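Local coordinates for protein ubiquitin-activating enzyme E1-like (Saccharomyces cerevisiae, PDB 3ONH) that activates the SUMO protein SMT3 as one subunit of the E1 enzyme, this chain being the ubiquitin-fold domain that engages the E2 enzyme Ubc9, at residues G8-S13 / L91-D96; Y33-D38 / I74-E79; N46-F51 / I66-G71; K87-F92 / P107-P112. One frame throughout, in Å; residues are numbered along the deposited sequence.

All four contacts belong to one ubiquitin-fold domain, whose mixed sheet packs against helix 22-33. Strand 84-95 ties most of them together: it supplies one side of contact 1 and of contact 4, which share Leu91 and Phe92, and pairs antiparallel with strand 73-78 of contact 2. Leu91 N lies 2.8 Å from Ile74 O, joining contacts 1 and 2, whose centres are about 18 Å apart. Contact 3 lies about 13 Å from contact 1, centre to centre, and meets it where Gly71 N approaches Leu93 O at 2.8 Å. Contacts 2 and 4, with centres about 10 Å apart, meet through Tyr33 OH and Pro107 O, separated by 2.6 Å. Together they build the UBA2 domain that binds Ubc9.

Contact 1 of 4, residues G8-S13 / L91-D96; sequences GVIKLS and LFLDVD
Ile10 and Leu91 meet on the face of the sheet that also carries Leu12, Leu93 and Val95. Ile10 points CG1 away from its own carbonyl carbon (chi1 -64°), which sends CD1 between two leucines: CD1 of Ile10 lies 3.7 Å from CD1 of Leu91 and 3.8 Å from CD2 of Leu93. Leu93 runs alongside Ile10 in the same direction, whereas Leu91 comes across at a slant. Further along, CB of Leu12 packs 4.1 Å from CG2 of Val95. Phe25 and Ile29 of helix 22-33 touch Ile10 and Leu91, respectively, so this face looks into the core.

The other face is more polar. Val9 has CG1 opposite the backbone N (chi1 171°), a rotation that presses this methyl against CB of Asp94 at 3.4 Å, while its CG2 rests beside CB of Phe92. The carboxylate of Asp94 is linked to Lys11 through a water, which donates to OD2 of Asp94 and accepts only a weak bond from NZ of Lys11.

Five backbone hydrogen bonds join the strands, with partners spaced two residues apart on each. Ile10 is gripped twice by the chain opposite: its N donates to Phe92 O at 2.8 Å and its O accepts from Asp94 N at 2.8 Å. This parallel pairing of the first strand, 6-12, with strand 84-95 is the central pairing of the ubiquitin (beta-grasp) fold.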
loop_
_atom_site.group_PDB
_atom_site.type_symbol
_atom_site.label_atom_id
_atom_site.label_comp_id
_atom_site.label_asym_id
_atom_site.label_seq_id
_atom_site.Cartn_x
_atom_site.Cartn_y
_atom_site.Cartn_z
ATOM N N GLY A 8 -8.547 5.765 0.515
ATOM C CA GLY A 8 -7.975 6.818 -0.302
ATOM C C GLY A 8 -7.624 6.324 -1.691
ATOM O O GLY A 8 -7.660 5.121 -1.948
ATOM N N VAL A 9 -7.295 7.253 -2.583
ATOM C CA VAL A 9 -6.823 6.926 -3.916
ATOM C C VAL A 9 -5.350 7.287 -4.058
ATOM O O VAL A 9 -4.939 8.397 -3.726
ATOM C CB VAL A 9 -7.625 7.682 -5.003
ATOM C CG1 VAL A 9 -6.985 7.497 -6.375
ATOM C CG2 VAL A 9 -9.064 7.220 -5.023
ATOM N N ILE A 10 -4.560 6.335 -4.541
ATOM C CA ILE A 10 -3.189 6.613 -4.945
ATOM C C ILE A 10 -3.172 6.980 -6.419
ATOM O O ILE A 10 -3.650 6.217 -7.254
ATOM C CB ILE A 10 -2.279 5.393 -4.717
ATOM C CG1 ILE A 10 -2.180 5.072 -3.228
ATOM C CG2 ILE A 10 -0.902 5.647 -5.277
ATOM C CD1 ILE A 10 -1.375 3.822 -2.924
ATOM N N LYS A 11 -2.629 8.152 -6.735
ATOM C CA LYS A 11 -2.461 8.576 -8.124
ATOM C C LYS A 11 -1.084 8.173 -8.647
ATOM O O LYS A 11 -0.062 8.727 -8.234
ATOM C CB LYS A 11 -2.648 10.089 -8.255
ATOM C CG LYS A 11 -4.005 10.599 -7.787
ATOM C CD LYS A 11 -3.990 12.120 -7.647
ATOM C CE LYS A 11 -5.310 12.655 -7.112
ATOM N NZ LYS A 11 -6.445 12.296 -8.006
ATOM N N LEU A 12 -1.072 7.204 -9.559
ATOM C CA LEU A 12 0.156 6.641 -10.113
ATOM C C LEU A 12 0.226 6.879 -11.604
ATOM O O LEU A 12 -0.768 6.722 -12.303
ATOM C CB LEU A 12 0.192 5.127 -9.881
ATOM C CG LEU A 12 0.877 4.577 -8.637
ATOM C CD1 LEU A 12 0.358 3.188 -8.344
ATOM C CD2 LEU A 12 2.380 4.557 -8.830
ATOM N N SER A 13 1.404 7.249 -12.091
ATOM C CA SER A 13 1.656 7.244 -13.519
ATOM C C SER A 13 1.998 5.817 -13.944
ATOM O O SER A 13 2.417 4.999 -13.127
ATOM C CB SER A 13 2.784 8.215 -13.882
ATOM O OG SER A 13 3.998 7.876 -13.238
ATOM N N LEU A 91 -6.306 1.336 -0.112
ATOM C CA LEU A 91 -5.853 2.275 -1.127
ATOM C C LEU A 91 -6.157 1.783 -2.541
ATOM O O LEU A 91 -5.722 0.705 -2.953
ATOM C CB LEU A 91 -4.356 2.559 -0.966
ATOM C CG LEU A 91 -3.955 3.283 0.321
ATOM C CD1 LEU A 91 -2.482 3.158 0.572
ATOM C CD2 LEU A 91 -4.360 4.735 0.252
ATOM N N PHE A 92 -6.905 2.601 -3.273
ATOM C CA PHE A 92 -7.251 2.338 -4.657
ATOM C C PHE A 92 -6.128 2.848 -5.554
ATOM O O PHE A 92 -5.734 4.003 -5.447
ATOM C CB PHE A 92 -8.556 3.069 -4.992
ATOM C CG PHE A 92 -9.081 2.789 -6.373
ATOM C CD1 PHE A 92 -10.078 1.845 -6.567
ATOM C CD2 PHE A 92 -8.597 3.477 -7.475
ATOM C CE1 PHE A 92 -10.569 1.583 -7.833
ATOM C CE2 PHE A 92 -9.083 3.213 -8.748
ATOM C CZ PHE A 92 -10.073 2.266 -8.921
ATOM N N LEU A 93 -5.616 1.991 -6.432
ATOM C CA LEU A 93 -4.572 2.388 -7.367
ATOM C C LEU A 93 -5.167 2.987 -8.632
ATOM O O LEU A 93 -5.762 2.284 -9.455
ATOM C CB LEU A 93 -3.671 1.204 -7.743
ATOM C CG LEU A 93 -3.017 0.422 -6.606
ATOM C CD1 LEU A 93 -1.992 -0.561 -7.155
ATOM C CD2 LEU A 93 -2.356 1.385 -5.638
ATOM N N ASP A 94 -4.994 4.294 -8.778
ATOM C CA ASP A 94 -5.476 5.036 -9.946
ATOM C C ASP A 94 -4.337 5.311 -10.927
ATOM O O ASP A 94 -3.654 6.333 -10.837
ATOM C CB ASP A 94 -6.129 6.345 -9.490
ATOM C CG ASP A 94 -6.512 7.252 -10.646
ATOM O OD1 ASP A 94 -6.487 6.799 -11.808
ATOM O OD2 ASP A 94 -6.850 8.428 -10.384
ATOM N N VAL A 95 -4.132 4.387 -11.859
ATOM C CA VAL A 95 -3.092 4.528 -12.863
ATOM C C VAL A 95 -3.632 5.335 -14.045
ATOM O O VAL A 95 -4.461 4.857 -14.818
ATOM C CB VAL A 95 -2.576 3.155 -13.303
ATOM C CG1 VAL A 95 -1.627 3.287 -14.482
ATOM C CG2 VAL A 95 -1.895 2.469 -12.131
ATOM N N ASP A 96 -3.158 6.569 -14.168
ATOM C CA ASP A 96 -3.768 7.533 -15.073
ATOM C C ASP A 96 -2.822 8.046 -16.157
ATOM O O ASP A 96 -1.664 8.369 -15.889
ATOM C CB ASP A 96 -4.320 8.705 -14.257
ATOM C CG ASP A 96 -4.935 9.780 -15.121
ATOM O OD1 ASP A 96 -5.338 9.478 -16.262
ATOM O OD2 ASP A 96 -5.021 10.931 -14.646
HETATM O O HOH W 1 -7.349 11.372 -10.737
#

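Contact 2 of 4, residues Y33-D38 / I74-E79; sequences YSYPQD and ILFSDE
Tyr35 and Phe76 form the aromatic part of this contact, an edge-to-face pair in which the edge of Phe76 is directed at the face of the tyrosine. The ring centroids are 5.0 Å apart and the planes stand at 60°. CD2 of Phe76 sits over one tyrosine face, displaced toward the rim, and comes within 3.7 Å of Tyr35 CD2. With CG trans to its N (chi1 -162°), Phe76 swings its ring to Tyr35, and the two side chains pass each other in opposing directions. Ile29 of helix 22-33 and Ile39 also touch Phe76.

Van der Waals contact continues at Asp78. Its CB lies at the edge of the Tyr35 ring, 4.1 Å from CD1, and the Asp78 side chain crosses that of Pro36 at about a right angle, with OD2 of Asp78 3.3 Å from CG of Pro36. The polar ends of this carboxylate are engaged elsewhere, OD1 by Gly81 N and OD2 by Arg86 N.

Hydrogen bonds join the two segments where they end, at Asp38 and Glu79. Glu79 N donates to Asp38 O at 3.0 Å. A water adds a second link, donating to Glu79 O at 3.0 Å and weakly to Asp38 OD2.

The chemistry is thus mixed: the aromatic pair fastens the loop after helix 22-33 to strand 73-78 at the buried end, and backbone polarity takes over at the rim. Two amide donors gripping Asp78 would be expected to favour its charged form.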
loop_
_atom_site.group_PDB
_atom_site.type_symbol
_atom_site.label_atom_id
_atom_site.label_comp_id
_atom_site.label_asym_id
_atom_site.label_seq_id
_atom_site.Cartn_x
_atom_site.Cartn_y
_atom_site.Cartn_z
ATOM N N TYR A 33 1.600 7.236 6.760
ATOM C CA TYR A 33 0.437 7.145 7.646
ATOM C C TYR A 33 0.764 6.657 9.059
ATOM O O TYR A 33 -0.137 6.417 9.855
ATOM C CB TYR A 33 -0.664 6.275 7.027
ATOM C CG TYR A 33 -1.042 6.687 5.629
ATOM C CD1 TYR A 33 -1.797 7.828 5.400
ATOM C CD2 TYR A 33 -0.638 5.939 4.533
ATOM C CE1 TYR A 33 -2.132 8.212 4.115
ATOM C CE2 TYR A 33 -0.979 6.312 3.252
ATOM C CZ TYR A 33 -1.723 7.447 3.048
ATOM O OH TYR A 33 -2.051 7.818 1.769
ATOM N N SER A 34 2.048 6.503 9.361
ATOM C CA SER A 34 2.505 6.167 10.710
ATOM C C SER A 34 2.086 4.782 11.168
ATOM O O SER A 34 1.550 4.616 12.263
ATOM C CB SER A 34 2.037 7.221 11.710
ATOM O OG SER A 34 2.438 8.504 11.266
ATOM N N TYR A 35 2.318 3.790 10.321
ATOM C CA TYR A 35 2.182 2.404 10.734
ATOM C C TYR A 35 3.484 1.996 11.409
ATOM O O TYR A 35 4.485 2.695 11.292
ATOM C CB TYR A 35 1.890 1.499 9.537
ATOM C CG TYR A 35 0.484 1.622 9.011
ATOM C CD1 TYR A 35 -0.551 0.874 9.556
ATOM C CD2 TYR A 35 0.195 2.469 7.956
ATOM C CE1 TYR A 35 -1.836 0.980 9.081
ATOM C CE2 TYR A 35 -1.091 2.582 7.470
ATOM C CZ TYR A 35 -2.100 1.840 8.042
ATOM O OH TYR A 35 -3.381 1.956 7.560
ATOM N N PRO A 36 3.469 0.869 12.132
ATOM C CA PRO A 36 4.679 0.359 12.783
ATOM C C PRO A 36 5.545 -0.416 11.798
ATOM O O PRO A 36 5.280 -0.391 10.601
ATOM C CB PRO A 36 4.131 -0.603 13.837
ATOM C CG PRO A 36 2.644 -0.381 13.863
ATOM C CD PRO A 36 2.278 0.102 12.516
ATOM N N GLN A 37 6.563 -1.110 12.292
ATOM C CA GLN A 37 7.434 -1.861 11.398
ATOM C C GLN A 37 6.760 -3.108 10.847
ATOM O O GLN A 37 6.807 -3.369 9.651
ATOM C CB GLN A 37 8.734 -2.218 12.100
ATOM C CG GLN A 37 9.406 -1.008 12.682
ATOM C CD GLN A 37 9.318 0.203 11.763
ATOM O OE1 GLN A 37 10.218 0.460 10.963
ATOM N NE2 GLN A 37 8.228 0.956 11.878
ATOM N N ASP A 38 6.132 -3.877 11.722
ATOM C CA ASP A 38 5.439 -5.083 11.303
ATOM C C ASP A 38 4.101 -4.738 10.680
ATOM O O ASP A 38 3.202 -4.249 11.358
ATOM C CB ASP A 38 5.218 -6.019 12.479
ATOM C CG ASP A 38 6.506 -6.557 13.054
ATOM O OD1 ASP A 38 7.544 -6.459 12.372
ATOM O OD2 ASP A 38 6.475 -7.086 14.190
ATOM N N ILE A 74 -5.497 -2.088 -2.470
ATOM C CA ILE A 74 -4.543 -2.639 -1.521
ATOM C C ILE A 74 -5.012 -2.376 -0.105
ATOM O O ILE A 74 -5.467 -1.281 0.204
ATOM C CB ILE A 74 -3.152 -2.014 -1.713
ATOM C CG1 ILE A 74 -2.621 -2.354 -3.099
ATOM C CG2 ILE A 74 -2.198 -2.517 -0.657
ATOM C CD1 ILE A 74 -2.790 -3.795 -3.452
ATOM N N LEU A 75 -4.922 -3.389 0.752
ATOM C CA LEU A 75 -5.248 -3.231 2.161
ATOM C C LEU A 75 -3.973 -3.290 2.993
ATOM O O LEU A 75 -3.263 -4.288 2.985
ATOM C CB LEU A 75 -6.224 -4.310 2.625
ATOM C CG LEU A 75 -6.597 -4.245 4.101
ATOM C CD1 LEU A 75 -7.517 -3.066 4.371
ATOM C CD2 LEU A 75 -7.255 -5.534 4.529
ATOM N N PHE A 76 -3.694 -2.218 3.720
ATOM C CA PHE A 76 -2.436 -2.082 4.431
ATOM C C PHE A 76 -2.725 -2.055 5.921
ATOM O O PHE A 76 -3.377 -1.130 6.404
ATOM C CB PHE A 76 -1.765 -0.780 4.006
ATOM C CG PHE A 76 -0.303 -0.720 4.311
ATOM C CD1 PHE A 76 0.634 -1.043 3.343
ATOM C CD2 PHE A 76 0.140 -0.323 5.558
ATOM C CE1 PHE A 76 1.989 -0.980 3.615
ATOM C CE2 PHE A 76 1.490 -0.258 5.836
ATOM C CZ PHE A 76 2.418 -0.590 4.866
ATOM N N SER A 77 -2.246 -3.068 6.639
ATOM C CA SER A 77 -2.612 -3.270 8.032
ATOM C C SER A 77 -1.445 -3.259 9.021
ATOM O O SER A 77 -0.299 -3.532 8.665
ATOM C CB SER A 77 -3.362 -4.594 8.187
ATOM O OG SER A 77 -4.534 -4.619 7.401
ATOM N N ASP A 78 -1.780 -2.962 10.275
ATOM C CA ASP A 78 -0.849 -2.969 11.406
ATOM C C ASP A 78 -0.803 -4.364 12.035
ATOM O O ASP A 78 -1.823 -4.889 12.483
ATOM C CB ASP A 78 -1.304 -1.906 12.428
ATOM C CG ASP A 78 -0.623 -2.032 13.795
ATOM O OD1 ASP A 78 -0.210 -3.143 14.189
ATOM O OD2 ASP A 78 -0.527 -1.001 14.497
ATOM N N GLU A 79 0.378 -4.968 12.071
ATOM C CA GLU A 79 0.487 -6.345 12.554
ATOM C C GLU A 79 1.288 -6.475 13.840
ATOM O O GLU A 79 1.509 -7.579 14.330
ATOM C CB GLU A 79 1.087 -7.257 11.480
ATOM C CG GLU A 79 0.247 -7.375 10.219
ATOM C CD GLU A 79 -1.080 -8.069 10.464
ATOM O OE1 GLU A 79 -1.198 -8.797 11.471
ATOM O OE2 GLU A 79 -2.007 -7.891 9.646
HETATM O O HOH W 2 3.960 -9.164 14.879
#

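Contact 3 of 4, residues N46-F51 / I66-G71; sequences NQRLLF and INLGNG
Arg48 reaches across to the carbonyls of Ile66 and Asn67, tying the edge strand 48-52 of the ubiquitin-fold domain to the long loop that leads into strand 73-78. A classic bulge interrupts the strand pairing just beyond, with both Leu50 and Phe51 set opposite the single residue Leu41 of strand 39-43.

The Arg48 chain bends at its third torsion (chi3 -55°), which turns the guanidinium toward the loop. NH1 then meets Ile66 O at 2.9 Å, with the oxygen at the edge of the group but tilted somewhat from its plane. The same oxygen takes a weak second bond from NH2, and NH2 gives another weak one to Asn67 O at 3.1 Å. On the remaining nitrogen, NE donates to OD1 of Asn46 at 2.9 Å, and NH2 also forms a salt bridge with Asp43. The rotation of the guanidinium is therefore fixed by partners on all three nitrogens, and one of its faces is covered by CD2 of Leu50, which lies over the centre. Asn67 slants across the arginine, its amide plane 78° from the guanidinium, and its CB approaches NH1 at 3.7 Å.

Beside these polar groups the leucines meet tip to tip, CD1 of Leu50 against CD2 of Leu68 at 3.7 Å. Ile66 holds CG1 in the crowded position between its backbone N and carbonyl carbon (chi1 64°), and from there CD1 faces CD1 of Leu50 at 4.1 Å.

A water bridges the two segments, accepting from Asn46 ND2 at 2.6 Å and donating to Asn67 O.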
loop_
_atom_site.group_PDB
_atom_site.type_symbol
_atom_site.label_atom_id
_atom_site.label_comp_id
_atom_site.label_asym_id
_atom_site.label_seq_id
_atom_site.Cartn_x
_atom_site.Cartn_y
_atom_site.Cartn_z
ATOM N N ASN A 46 -8.255 -9.395 -4.948
ATOM C CA ASN A 46 -8.255 -10.855 -5.050
ATOM C C ASN A 46 -7.654 -11.594 -3.848
ATOM O O ASN A 46 -7.251 -12.753 -3.959
ATOM C CB ASN A 46 -7.581 -11.299 -6.358
ATOM C CG ASN A 46 -6.278 -10.572 -6.619
ATOM O OD1 ASN A 46 -5.520 -10.282 -5.693
ATOM N ND2 ASN A 46 -6.009 -10.272 -7.887
ATOM N N GLN A 47 -7.597 -10.914 -2.708
ATOM C CA GLN A 47 -7.163 -11.515 -1.444
ATOM C C GLN A 47 -5.766 -12.158 -1.437
ATOM O O GLN A 47 -5.552 -13.163 -0.761
ATOM C CB GLN A 47 -8.206 -12.524 -0.948
ATOM C CG GLN A 47 -9.508 -11.894 -0.475
ATOM C CD GLN A 47 -9.358 -11.137 0.838
ATOM O OE1 GLN A 47 -9.885 -10.036 0.997
ATOM N NE2 GLN A 47 -8.634 -11.728 1.785
ATOM N N ARG A 48 -4.816 -11.576 -2.165
ATOM C CA ARG A 48 -3.445 -12.079 -2.168
ATOM C C ARG A 48 -2.606 -11.381 -1.104
ATOM O O ARG A 48 -2.504 -10.159 -1.096
ATOM C CB ARG A 48 -2.801 -11.867 -3.538
ATOM C CG ARG A 48 -3.386 -12.721 -4.649
ATOM C CD ARG A 48 -2.720 -12.426 -5.989
ATOM N NE ARG A 48 -2.800 -11.009 -6.325
ATOM C CZ ARG A 48 -1.937 -10.368 -7.104
ATOM N NH1 ARG A 48 -0.910 -11.003 -7.653
ATOM N NH2 ARG A 48 -2.104 -9.075 -7.333
ATOM N N LEU A 49 -2.012 -12.151 -0.200
ATOM C CA LEU A 49 -1.064 -11.586 0.751
ATOM C C LEU A 49 0.228 -11.337 0.010
ATOM O O LEU A 49 0.938 -12.265 -0.356
ATOM C CB LEU A 49 -0.827 -12.517 1.938
ATOM C CG LEU A 49 0.082 -11.953 3.036
ATOM C CD1 LEU A 49 -0.277 -10.505 3.368
ATOM C CD2 LEU A 49 0.019 -12.818 4.285
ATOM N N LEU A 50 0.523 -10.068 -0.219
ATOM C CA LEU A 50 1.646 -9.699 -1.057
ATOM C C LEU A 50 2.906 -9.446 -0.242
ATOM O O LEU A 50 4.022 -9.580 -0.743
ATOM C CB LEU A 50 1.272 -8.472 -1.883
ATOM C CG LEU A 50 0.201 -8.783 -2.929
ATOM C CD1 LEU A 50 -0.073 -7.570 -3.799
ATOM C CD2 LEU A 50 0.655 -9.949 -3.768
ATOM N N PHE A 51 2.721 -9.117 1.033
ATOM C CA PHE A 51 3.846 -8.759 1.879
ATOM C C PHE A 51 3.426 -8.684 3.323
ATOM O O PHE A 51 2.383 -8.126 3.646
ATOM C CB PHE A 51 4.405 -7.404 1.434
ATOM C CG PHE A 51 5.596 -6.950 2.222
ATOM C CD1 PHE A 51 6.868 -7.008 1.674
ATOM C CD2 PHE A 51 5.445 -6.460 3.507
ATOM C CE1 PHE A 51 7.969 -6.582 2.397
ATOM C CE2 PHE A 51 6.540 -6.039 4.236
ATOM C CZ PHE A 51 7.803 -6.098 3.680
ATOM N N ILE A 66 4.238 -7.934 -9.629
ATOM C CA ILE A 66 3.408 -8.740 -8.738
ATOM C C ILE A 66 1.934 -8.592 -9.098
ATOM O O ILE A 66 1.051 -8.922 -8.317
ATOM C CB ILE A 66 3.615 -8.377 -7.263
ATOM C CG1 ILE A 66 3.175 -6.941 -7.014
ATOM C CG2 ILE A 66 5.065 -8.567 -6.867
ATOM C CD1 ILE A 66 3.457 -6.461 -5.613
ATOM N N ASN A 67 1.688 -8.084 -10.295
ATOM C CA ASN A 67 0.356 -8.039 -10.863
ATOM C C ASN A 67 -0.627 -7.119 -10.157
ATOM O O ASN A 67 -1.779 -7.482 -9.922
ATOM C CB ASN A 67 -0.221 -9.443 -10.970
ATOM C CG ASN A 67 -0.728 -9.730 -12.349
ATOM O OD1 ASN A 67 -0.207 -10.598 -13.045
ATOM N ND2 ASN A 67 -1.727 -8.975 -12.776
ATOM N N LEU A 68 -0.159 -5.932 -9.812
ATOM C CA LEU A 68 -1.049 -4.877 -9.368
ATOM C C LEU A 68 -1.224 -3.955 -10.555
ATOM O O LEU A 68 -0.330 -3.844 -11.380
ATOM C CB LEU A 68 -0.432 -4.114 -8.204
ATOM C CG LEU A 68 -0.216 -4.885 -6.905
ATOM C CD1 LEU A 68 0.576 -4.032 -5.930
ATOM C CD2 LEU A 68 -1.544 -5.309 -6.305
ATOM N N GLY A 69 -2.372 -3.304 -10.658
ATOM C CA GLY A 69 -2.591 -2.379 -11.753
ATOM C C GLY A 69 -3.739 -1.431 -11.490
ATOM O O GLY A 69 -4.239 -1.337 -10.370
ATOM N N ASN A 70 -4.153 -0.719 -12.527
ATOM C CA ASN A 70 -5.256 0.217 -12.388
ATOM C C ASN A 70 -6.480 -0.459 -11.795
ATOM O O ASN A 70 -6.926 -1.484 -12.296
ATOM C CB ASN A 70 -5.605 0.818 -13.740
ATOM C CG ASN A 70 -6.694 1.844 -13.645
ATOM O OD1 ASN A 70 -6.516 2.890 -13.032
ATOM N ND2 ASN A 70 -7.836 1.553 -14.253
ATOM N N GLY A 71 -7.006 0.096 -10.707
ATOM C CA GLY A 71 -8.229 -0.419 -10.126
ATOM C C GLY A 71 -7.992 -1.435 -9.034
ATOM O O GLY A 71 -8.928 -1.872 -8.370
HETATM O O HOH W 3 -4.659 -8.876 -9.660
#

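Contact 4 of 4, residues K87-F92 / P107-P112; sequences KAIELF and PDVEVP
Lys87 N donates to Pro112 O at 2.9 Å in a nearly straight hydrogen bond. This is the backbone tie at one end of the contact. Around it, the Pro112 ring leans over the aliphatic part of Lys87, with CD of Pro112 lying 3.7 Å from CB of Lys87. The lysine chain leaves on the far side from its own N (chi1 -173°) and stays extended beyond CG, which lets it run past the proline at a slant and brings its CD near Pro112 CD as well, while the ammonium end leads away from the segment 107-112. Next to it, CG1 of Val111 approaches Lys87 O unusually closely, a detail that remains doubtful; this oxygen also receives a weak hydrogen bond from Tyr35 OH.

In the ubiquitin-fold domain, residues 107-112 form the connection between the short strand 104-105 and strand 113-115. They run nearly antiparallel to 87-91 but, apart from the tie at Pro112, are held to it mainly by side chains. Ile89 is stretched out through both torsions (chi1 -176°, chi2 175°), and its CD1 lies 4.4 Å from CB of Val109 and 4.3 Å from CG2 of Val111. Tyr33 of helix 22-33 also touches Ile89 and Val111, and its hydroxyl is hydrogen-bonded to Pro107 O.

At the far end Leu91 crosses Pro107 obliquely, turning CD2 to within 3.6 Å of the proline CG; Ile10 of strand 6-12 packs against the same proline ring.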
loop_
_atom_site.group_PDB
_atom_site.type_symbol
_atom_site.label_atom_id
_atom_site.label_comp_id
_atom_site.label_asym_id
_atom_site.label_seq_id
_atom_site.Cartn_x
_atom_site.Cartn_y
_atom_site.Cartn_z
ATOM N N LYS A 87 -5.221 2.259 12.407
ATOM C CA LYS A 87 -6.355 1.810 11.609
ATOM C C LYS A 87 -5.922 1.417 10.198
ATOM O O LYS A 87 -5.126 2.106 9.578
ATOM C CB LYS A 87 -7.416 2.905 11.551
ATOM C CG LYS A 87 -8.717 2.481 10.891
ATOM C CD LYS A 87 -9.797 3.521 11.146
ATOM C CE LYS A 87 -11.077 3.216 10.397
ATOM N NZ LYS A 87 -12.024 4.353 10.506
ATOM N N ALA A 88 -6.456 0.307 9.696
ATOM C CA ALA A 88 -6.091 -0.178 8.370
ATOM C C ALA A 88 -6.577 0.789 7.307
ATOM O O ALA A 88 -7.515 1.543 7.532
ATOM C CB ALA A 88 -6.668 -1.572 8.128
ATOM N N ILE A 89 -5.935 0.771 6.144
ATOM C CA ILE A 89 -6.345 1.646 5.068
ATOM C C ILE A 89 -6.456 0.863 3.765
ATOM O O ILE A 89 -5.626 0.009 3.476
ATOM C CB ILE A 89 -5.369 2.821 4.924
ATOM C CG1 ILE A 89 -5.852 3.794 3.849
ATOM C CG2 ILE A 89 -3.971 2.319 4.599
ATOM C CD1 ILE A 89 -5.000 5.040 3.721
ATOM N N GLU A 90 -7.509 1.139 3.003
ATOM C CA GLU A 90 -7.685 0.547 1.689
ATOM C C GLU A 90 -7.352 1.595 0.659
ATOM O O GLU A 90 -8.023 2.621 0.571
ATOM C CB GLU A 90 -9.121 0.073 1.478
ATOM C CG GLU A 90 -9.430 -1.284 2.091
ATOM C CD GLU A 90 -10.608 -1.978 1.416
ATOM O OE1 GLU A 90 -10.948 -1.595 0.278
ATOM O OE2 GLU A 90 -11.193 -2.906 2.016
ATOM N N LEU A 91 -6.306 1.336 -0.112
ATOM C CA LEU A 91 -5.853 2.275 -1.127
ATOM C C LEU A 91 -6.157 1.783 -2.541
ATOM O O LEU A 91 -5.722 0.705 -2.953
ATOM C CB LEU A 91 -4.356 2.559 -0.966
ATOM C CG LEU A 91 -3.955 3.283 0.321
ATOM C CD1 LEU A 91 -2.482 3.158 0.572
ATOM C CD2 LEU A 91 -4.360 4.735 0.252
ATOM N N PHE A 92 -6.905 2.601 -3.273
ATOM C CA PHE A 92 -7.251 2.338 -4.657
ATOM C C PHE A 92 -6.128 2.848 -5.554
ATOM O O PHE A 92 -5.734 4.003 -5.447
ATOM C CB PHE A 92 -8.556 3.069 -4.992
ATOM C CG PHE A 92 -9.081 2.789 -6.373
ATOM C CD1 PHE A 92 -10.078 1.845 -6.567
ATOM C CD2 PHE A 92 -8.597 3.477 -7.475
ATOM C CE1 PHE A 92 -10.569 1.583 -7.833
ATOM C CE2 PHE A 92 -9.083 3.213 -8.748
ATOM C CZ PHE A 92 -10.073 2.266 -8.921
ATOM N N PRO A 107 -2.658 9.619 -1.068
ATOM C CA PRO A 107 -3.710 10.499 -0.556
ATOM C C PRO A 107 -3.440 10.992 0.866
ATOM O O PRO A 107 -2.947 10.243 1.718
ATOM C CB PRO A 107 -4.944 9.596 -0.568
ATOM C CG PRO A 107 -4.395 8.213 -0.462
ATOM C CD PRO A 107 -3.145 8.248 -1.291
ATOM N N ASP A 108 -3.773 12.249 1.122
ATOM C CA ASP A 108 -3.734 12.759 2.484
ATOM C C ASP A 108 -5.000 12.355 3.222
ATOM O O ASP A 108 -6.045 12.987 3.083
ATOM C CB ASP A 108 -3.504 14.267 2.505
ATOM C CG ASP A 108 -2.047 14.622 2.264
ATOM O OD1 ASP A 108 -1.305 14.769 3.257
ATOM O OD2 ASP A 108 -1.636 14.725 1.088
ATOM N N VAL A 109 -4.884 11.268 3.984
ATOM C CA VAL A 109 -5.998 10.675 4.713
ATOM C C VAL A 109 -5.695 10.662 6.209
ATOM O O VAL A 109 -4.536 10.602 6.616
ATOM C CB VAL A 109 -6.236 9.215 4.269
ATOM C CG1 VAL A 109 -7.337 8.577 5.100
ATOM C CG2 VAL A 109 -6.560 9.149 2.794
ATOM N N GLU A 110 -6.744 10.718 7.022
ATOM C CA GLU A 110 -6.595 10.650 8.470
ATOM C C GLU A 110 -6.678 9.204 8.930
ATOM O O GLU A 110 -7.726 8.571 8.797
ATOM C CB GLU A 110 -7.693 11.462 9.152
ATOM C CG GLU A 110 -7.396 11.819 10.593
ATOM C CD GLU A 110 -8.327 12.901 11.118
ATOM O OE1 GLU A 110 -9.509 12.587 11.390
ATOM O OE2 GLU A 110 -7.878 14.063 11.248
ATOM N N VAL A 111 -5.566 8.687 9.454
ATOM C CA VAL A 111 -5.501 7.309 9.924
ATOM C C VAL A 111 -5.185 7.296 11.398
ATOM O O VAL A 111 -4.039 7.466 11.798
ATOM C CB VAL A 111 -4.432 6.490 9.187
ATOM C CG1 VAL A 111 -4.472 5.061 9.658
ATOM C CG2 VAL A 111 -4.658 6.553 7.692
ATOM N N PRO A 112 -6.211 7.084 12.222
ATOM C CA PRO A 112 -6.074 7.182 13.671
ATOM C C PRO A 112 -5.574 5.883 14.285
ATOM O O PRO A 112 -5.625 4.840 13.637
ATOM C CB PRO A 112 -7.513 7.428 14.141
ATOM C CG PRO A 112 -8.411 7.197 12.902
ATOM C CD PRO A 112 -7.554 6.629 11.825
#